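Local coordinates for rhamnose ABC transporter, rhamnose-binding protein (Actinomyces odontolyticus ATCC 17982, PDB 5BQ3), which probably binds a carbohydrate, perhaps rhamnose, as the extracytoplasmic sugar-binding component of an ABC transporter, at residues S134-V137 with A138-M141; A162-A165 with N166-A169; A169-K172 with F173-E177. All blocks are in the same frame, centred on the assembly; numbering follows the deposited sequence.

Contact 1: S134-V137 with A138-M141; sequences SKQV and AITM
Lys135, Gln136 and Val137 each offer their backbone carbonyl to the amide four residues further on, in Ile139, Thr140 and Met141, which makes this piece the regular alpha-helical start of helix 134-149. In the middle bond Thr140 N stands 3.0 Å from Gln136 O, with an N-H...O angle of 164°. The Thr140 hydroxyl adds a second bond to that carbonyl: OG1 donates to Gln136 O over 2.7 Å. A chi1 of -56° sets OG1 beside Thr140's own backbone N and turns it back along the helix, where it meets the oxygen tilted 30° from the carbonyl plane. Thr140 N is tilted from the same plane as well, and the two donors reach the oxygen from opposite faces of it.

Ile139 is flanked by two polar chains that touch it with different parts. Lys135 crosses it with aliphatic carbons, CG lying 4.1 Å from Ile139 CD1, while its ammonium reaches on to a salt bridge with Glu177 of helix 165-180. Gln136 bends at its second torsion and brings NE2 to 3.7 Å from Ile139 CG2, a van der Waals contact; the same side chain also touches Asp318 and Pro319. One turn along, Val137 and the selenomethionine Met141 run side by side in the same direction, and Val137 CG1 packs on Met141 CE at 4.0 Å.

A valine in place of Thr140 has no hydroxyl, and the side-chain tie to Gln136 O, one turn back, would probably be lost, leaving that carbonyl with the backbone N alone of the two donors described. As the geometry stands, the hydroxyl of the buried Thr140 spends its proton on a carbonyl of its own helix, so its donor is satisfied locally, by an acceptor the main chain already uses.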
loop_
_atom_site.group_PDB
_atom_site.type_symbol
_atom_site.label_atom_id
_atom_site.label_comp_id
_atom_site.label_asym_id
_atom_site.label_seq_id
_atom_site.Cartn_x
_atom_site.Cartn_y
_atom_site.Cartn_z
ATOM N N SER A 134 -5.703 2.830 7.192
ATOM C CA SER A 134 -4.818 2.506 8.317
ATOM C C SER A 134 -5.453 1.562 9.358
ATOM O O SER A 134 -4.853 0.532 9.666
ATOM C CB SER A 134 -4.348 3.783 9.003
ATOM O OG SER A 134 -3.109 3.582 9.661
ATOM N N LYS A 135 -6.658 1.889 9.869
ATOM C CA LYS A 135 -7.374 1.081 10.867
ATOM C C LYS A 135 -7.774 -0.299 10.305
ATOM O O LYS A 135 -7.851 -1.265 11.068
ATOM C CB LYS A 135 -8.616 1.833 11.378
ATOM C CG LYS A 135 -9.215 1.266 12.665
ATOM C CD LYS A 135 -10.543 1.925 13.005
ATOM C CE LYS A 135 -11.338 1.153 14.033
ATOM N NZ LYS A 135 -10.787 1.310 15.406
ATOM N N GLN A 136 -8.018 -0.394 8.983
ATOM C CA GLN A 136 -8.402 -1.646 8.331
ATOM C C GLN A 136 -7.215 -2.602 8.235
ATOM O O GLN A 136 -7.422 -3.814 8.297
ATOM C CB GLN A 136 -9.012 -1.388 6.946
ATOM C CG GLN A 136 -9.889 -2.530 6.416
ATOM C CD GLN A 136 -11.035 -2.903 7.328
ATOM O OE1 GLN A 136 -11.869 -2.073 7.704
ATOM N NE2 GLN A 136 -11.101 -4.171 7.699
ATOM N N VAL A 137 -5.981 -2.069 8.103
ATOM C CA VAL A 137 -4.752 -2.877 8.048
ATOM C C VAL A 137 -4.593 -3.611 9.391
ATOM O O VAL A 137 -4.366 -4.821 9.408
ATOM C CB VAL A 137 -3.497 -2.023 7.702
ATOM C CG1 VAL A 137 -2.217 -2.859 7.743
ATOM C CG2 VAL A 137 -3.648 -1.355 6.346
ATOM N N ALA A 138 -4.772 -2.870 10.499
ATOM C CA ALA A 138 -4.685 -3.348 11.870
ATOM C C ALA A 138 -5.726 -4.418 12.167
ATOM O O ALA A 138 -5.409 -5.395 12.845
ATOM C CB ALA A 138 -4.856 -2.184 12.820
ATOM N N ILE A 139 -6.966 -4.236 11.656
ATOM C CA ILE A 139 -8.094 -5.159 11.836
ATOM C C ILE A 139 -7.786 -6.471 11.101
ATOM O O ILE A 139 -7.912 -7.539 11.704
ATOM C CB ILE A 139 -9.435 -4.497 11.391
ATOM C CG1 ILE A 139 -9.919 -3.502 12.467
ATOM C CG2 ILE A 139 -10.525 -5.540 11.086
ATOM C CD1 ILE A 139 -10.911 -2.428 11.996
ATOM N N THR A 140 -7.335 -6.380 9.829
ATOM C CA THR A 140 -6.978 -7.520 8.974
ATOM C C THR A 140 -5.930 -8.385 9.671
ATOM O O THR A 140 -6.122 -9.597 9.763
ATOM C CB THR A 140 -6.498 -7.026 7.596
ATOM O OG1 THR A 140 -7.520 -6.210 7.022
ATOM C CG2 THR A 140 -6.151 -8.169 6.638
HETATM N N MSE A 141 -4.862 -7.757 10.202
HETATM C CA MSE A 141 -3.777 -8.427 10.915
HETATM C C MSE A 141 -4.264 -9.107 12.198
HETATM O O MSE A 141 -3.957 -10.282 12.393
HETATM C CB MSE A 141 -2.647 -7.453 11.207
HETATM C CG MSE A 141 -1.922 -7.046 9.934
HETATM SE SE MSE A 141 -0.193 -6.310 10.251
HETATM C CE MSE A 141 -0.738 -4.566 11.047
#

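Contact 2: A162-A165 with N166-A169; sequences ANAA and NQNA
Asn168 turns its side chain back toward Ala162 through a chi1 of -68°, which places CG beside its own backbone N and anti to the carbonyl carbon. The carboxamide is thereby presented to the loop that leads into helix 165-180. ND2 donates to Ala162 O over 2.9 Å, nearly straight at 161°, and the acceptor lies only 8° out of the amide plane, so an N-H of the flat group points almost directly at it.

Main-chain bonds begin the helix beside this link. Asn168 N is 3.0 Å from the carbonyl oxygen O of Ala164, which holds the N-cap position, and Ala169 N follows at 3.3 Å from Ala165 O. Gln167, bent at its second torsion, carries OE1 to 3.3 Å from Ala164 CB; its NE2 is hydrogen-bonded to Pro222 O.

Since the N-cap residue is an alanine, its side chain has no polar atom with which to cap the helix. The bond from Asn168 ND2 is not a capping bond either, for it donates to a loop carbonyl. It ties the incoming loop to the first turn: Asn168 has its backbone N bonded to Ala164 O and its ND2 to Ala162 O, and the latter bond helps to hold Ala162 near the start of the helix.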
loop_
_atom_site.group_PDB
_atom_site.type_symbol
_atom_site.label_atom_id
_atom_site.label_comp_id
_atom_site.label_asym_id
_atom_site.label_seq_id
_atom_site.Cartn_x
_atom_site.Cartn_y
_atom_site.Cartn_z
ATOM N N ALA A 162 11.877 2.080 14.833
ATOM C CA ALA A 162 11.132 2.518 16.013
ATOM C C ALA A 162 10.276 3.771 15.744
ATOM O O ALA A 162 9.215 3.922 16.350
ATOM C CB ALA A 162 12.096 2.788 17.154
ATOM N N ASN A 163 10.732 4.643 14.833
ATOM C CA ASN A 163 10.084 5.907 14.459
ATOM C C ASN A 163 9.251 5.807 13.154
ATOM O O ASN A 163 8.793 6.841 12.658
ATOM C CB ASN A 163 11.139 7.024 14.330
ATOM C CG ASN A 163 12.499 6.553 13.848
ATOM O OD1 ASN A 163 12.690 6.222 12.668
ATOM N ND2 ASN A 163 13.476 6.531 14.747
ATOM N N ALA A 164 9.035 4.579 12.617
ATOM C CA ALA A 164 8.261 4.342 11.391
ATOM C C ALA A 164 6.808 4.802 11.556
ATOM O O ALA A 164 6.074 4.253 12.374
ATOM C CB ALA A 164 8.311 2.872 11.009
ATOM N N ALA A 165 6.417 5.835 10.791
ATOM C CA ALA A 165 5.103 6.478 10.838
ATOM C C ALA A 165 3.938 5.510 10.584
ATOM O O ALA A 165 3.002 5.484 11.387
ATOM C CB ALA A 165 5.051 7.625 9.838
ATOM N N ASN A 166 3.999 4.719 9.485
ATOM C CA ASN A 166 2.954 3.773 9.087
ATOM C C ASN A 166 2.792 2.631 10.081
ATOM O O ASN A 166 1.666 2.342 10.480
ATOM C CB ASN A 166 3.236 3.205 7.694
ATOM C CG ASN A 166 3.054 4.183 6.552
ATOM O OD1 ASN A 166 2.362 5.205 6.659
ATOM N ND2 ASN A 166 3.648 3.866 5.412
ATOM N N GLN A 167 3.904 1.989 10.475
ATOM C CA GLN A 167 3.928 0.857 11.403
ATOM C C GLN A 167 3.422 1.234 12.788
ATOM O O GLN A 167 2.594 0.509 13.332
ATOM C CB GLN A 167 5.337 0.263 11.503
ATOM C CG GLN A 167 5.683 -0.712 10.378
ATOM C CD GLN A 167 6.055 -0.057 9.061
ATOM O OE1 GLN A 167 6.338 1.145 8.975
ATOM N NE2 GLN A 167 6.068 -0.844 7.997
ATOM N N ASN A 168 3.891 2.371 13.348
ATOM C CA ASN A 168 3.472 2.839 14.675
ATOM C C ASN A 168 1.977 3.175 14.710
ATOM O O ASN A 168 1.349 3.028 15.760
ATOM C CB ASN A 168 4.301 4.036 15.131
ATOM C CG ASN A 168 5.757 3.729 15.414
ATOM O OD1 ASN A 168 6.162 2.582 15.647
ATOM N ND2 ASN A 168 6.582 4.765 15.402
ATOM N N ALA A 169 1.408 3.585 13.559
ATOM C CA ALA A 169 -0.013 3.882 13.411
ATOM C C ALA A 169 -0.834 2.589 13.439
ATOM O O ALA A 169 -1.838 2.538 14.149
ATOM C CB ALA A 169 -0.261 4.644 12.114
#

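Contact 3: A169-K172 with F173-E177; sequences AWIK and FMEDE
Ala169, Trp170, Ile171 and Lys172 accept hydrogen bonds from the amides of Phe173, Met174, Glu175 and Asp176 in turn, the i to i+4 pattern of an alpha-helix, in the middle of helix 165-180. Glu175 N to Ile171 O spans 2.8 Å with an N-H...O angle of 159°, and Asp176 N lies 3.0 Å from Lys172 O.

On the outer side the same spacing brings Lys172 and Asp176 together in a salt bridge. Lys172 starts with CG anti to its amide nitrogen (chi1 180°), then bends at chi2, 69°, so the chain passes across the Asp176 carboxylate instead of running straight outward. NZ ends 3.5 Å from Asp176 OD1, and CE approaches that oxygen to 3.4 Å, which means the carboxylate meets the methylene as well as the ammonium.

Ile171 and Glu175 lie alongside each other and point the same way. The CG2 branch of Ile171 comes within 3.5 Å of Glu175 OE1, a van der Waals contact of the methyl with the carboxylate oxygen, whose charge has a long, weak ion pair with Lys192. Phe173 leans back on the preceding turn, its CD2 lying 3.1 Å from Ala169 O and the ring oblique to that oxygen.

The helix belongs to the beta-alpha-beta unit of strand 153-159, helix 165-180 and strand 187-194. Ile171 packs on Ile157 and Ser159 of the first strand, Trp170 touches Pro222 and Leu248 in loops, and Phe173 rests against Lys135 and Ala138 of the neighbouring helix 134-149.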
loop_
_atom_site.group_PDB
_atom_site.type_symbol
_atom_site.label_atom_id
_atom_site.label_comp_id
_atom_site.label_asym_id
_atom_site.label_seq_id
_atom_site.Cartn_x
_atom_site.Cartn_y
_atom_site.Cartn_z
ATOM N N ALA A 169 1.408 3.585 13.559
ATOM C CA ALA A 169 -0.013 3.882 13.411
ATOM C C ALA A 169 -0.834 2.589 13.439
ATOM O O ALA A 169 -1.838 2.538 14.149
ATOM C CB ALA A 169 -0.261 4.644 12.114
ATOM N N TRP A 170 -0.390 1.537 12.699
ATOM C CA TRP A 170 -1.065 0.230 12.644
ATOM C C TRP A 170 -0.990 -0.502 13.989
ATOM O O TRP A 170 -1.974 -1.133 14.377
ATOM C CB TRP A 170 -0.493 -0.676 11.532
ATOM C CG TRP A 170 -0.511 -0.105 10.140
ATOM C CD1 TRP A 170 -1.505 0.629 9.559
ATOM C CD2 TRP A 170 0.479 -0.317 9.120
ATOM N NE1 TRP A 170 -1.163 0.949 8.264
ATOM C CE2 TRP A 170 0.045 0.372 7.964
ATOM C CE3 TRP A 170 1.707 -1.001 9.077
ATOM C CZ2 TRP A 170 0.798 0.399 6.782
ATOM C CZ3 TRP A 170 2.459 -0.957 7.913
ATOM C CH2 TRP A 170 1.998 -0.278 6.777
ATOM N N ILE A 171 0.171 -0.413 14.691
ATOM C CA ILE A 171 0.406 -1.020 16.010
ATOM C C ILE A 171 -0.521 -0.357 17.052
ATOM O O ILE A 171 -1.126 -1.074 17.850
ATOM C CB ILE A 171 1.913 -0.954 16.416
ATOM C CG1 ILE A 171 2.758 -1.924 15.555
ATOM C CG2 ILE A 171 2.127 -1.234 17.919
ATOM C CD1 ILE A 171 4.247 -1.572 15.428
ATOM N N LYS A 172 -0.653 0.993 17.020
ATOM C CA LYS A 172 -1.513 1.752 17.940
ATOM C C LYS A 172 -2.986 1.339 17.772
ATOM O O LYS A 172 -3.655 1.113 18.780
ATOM C CB LYS A 172 -1.334 3.274 17.752
ATOM C CG LYS A 172 -2.197 4.165 18.659
ATOM C CD LYS A 172 -1.811 4.111 20.139
ATOM C CE LYS A 172 -2.854 4.783 21.000
ATOM N NZ LYS A 172 -2.643 4.508 22.446
ATOM N N PHE A 173 -3.474 1.197 16.517
ATOM C CA PHE A 173 -4.851 0.755 16.251
ATOM C C PHE A 173 -5.047 -0.679 16.748
ATOM O O PHE A 173 -6.097 -0.991 17.310
ATOM C CB PHE A 173 -5.210 0.863 14.757
ATOM C CG PHE A 173 -5.556 2.240 14.233
ATOM C CD1 PHE A 173 -6.664 2.928 14.714
ATOM C CD2 PHE A 173 -4.827 2.809 13.199
ATOM C CE1 PHE A 173 -6.998 4.190 14.210
ATOM C CE2 PHE A 173 -5.161 4.069 12.693
ATOM C CZ PHE A 173 -6.244 4.751 13.203
HETATM N N MSE A 174 -4.012 -1.533 16.584
HETATM C CA MSE A 174 -3.998 -2.924 17.045
HETATM C C MSE A 174 -4.120 -2.999 18.568
HETATM O O MSE A 174 -4.967 -3.737 19.066
HETATM C CB MSE A 174 -2.723 -3.637 16.578
HETATM C CG MSE A 174 -2.864 -4.281 15.207
HETATM SE SE MSE A 174 -1.321 -5.355 14.720
HETATM C CE MSE A 174 -1.462 -6.761 16.080
ATOM N N GLU A 175 -3.310 -2.195 19.295
ATOM C CA GLU A 175 -3.283 -2.114 20.761
ATOM C C GLU A 175 -4.613 -1.595 21.320
ATOM O O GLU A 175 -5.063 -2.084 22.357
ATOM C CB GLU A 175 -2.120 -1.227 21.239
ATOM C CG GLU A 175 -0.753 -1.883 21.096
ATOM C CD GLU A 175 0.434 -1.020 21.477
ATOM O OE1 GLU A 175 0.677 0.003 20.797
ATOM O OE2 GLU A 175 1.149 -1.395 22.435
ATOM N N ASP A 176 -5.240 -0.623 20.630
ATOM C CA ASP A 176 -6.529 -0.035 21.004
ATOM C C ASP A 176 -7.672 -1.049 20.857
ATOM O O ASP A 176 -8.573 -1.074 21.693
ATOM C CB ASP A 176 -6.830 1.214 20.148
ATOM C CG ASP A 176 -5.950 2.429 20.401
ATOM O OD1 ASP A 176 -5.391 2.542 21.520
ATOM O OD2 ASP A 176 -5.846 3.285 19.493
ATOM N N GLU A 177 -7.632 -1.869 19.788
ATOM C CA GLU A 177 -8.628 -2.897 19.479
ATOM C C GLU A 177 -8.559 -4.062 20.465
ATOM O O GLU A 177 -9.598 -4.617 20.814
ATOM C CB GLU A 177 -8.446 -3.412 18.046
ATOM C CG GLU A 177 -9.017 -2.500 16.971
ATOM C CD GLU A 177 -10.526 -2.496 16.807
ATOM O OE1 GLU A 177 -11.170 -3.529 17.097
ATOM O OE2 GLU A 177 -11.062 -1.463 16.346
#

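How the contacts relate
Contacts 2 and 3 follow one another along helix 165-180, sharing Ala169, with centres about 11 Å apart: contact 2 starts the helix and contact 3 continues it. Contact 1 belongs to the adjacent helix 134-149, and its centre lies about 8 Å from that of contact 3. There the two helices are joined by charge and by packing: Lys135 NZ is 2.9 Å from Glu177 OE2 in a salt bridge, while Ala138 CB approaches Phe173 CB to 3.6 Å. Contact 2, about 14 Å from contact 1 between centres, meets it more lightly, Ser134 OG packing on Ala169 CB at 3.9 Å.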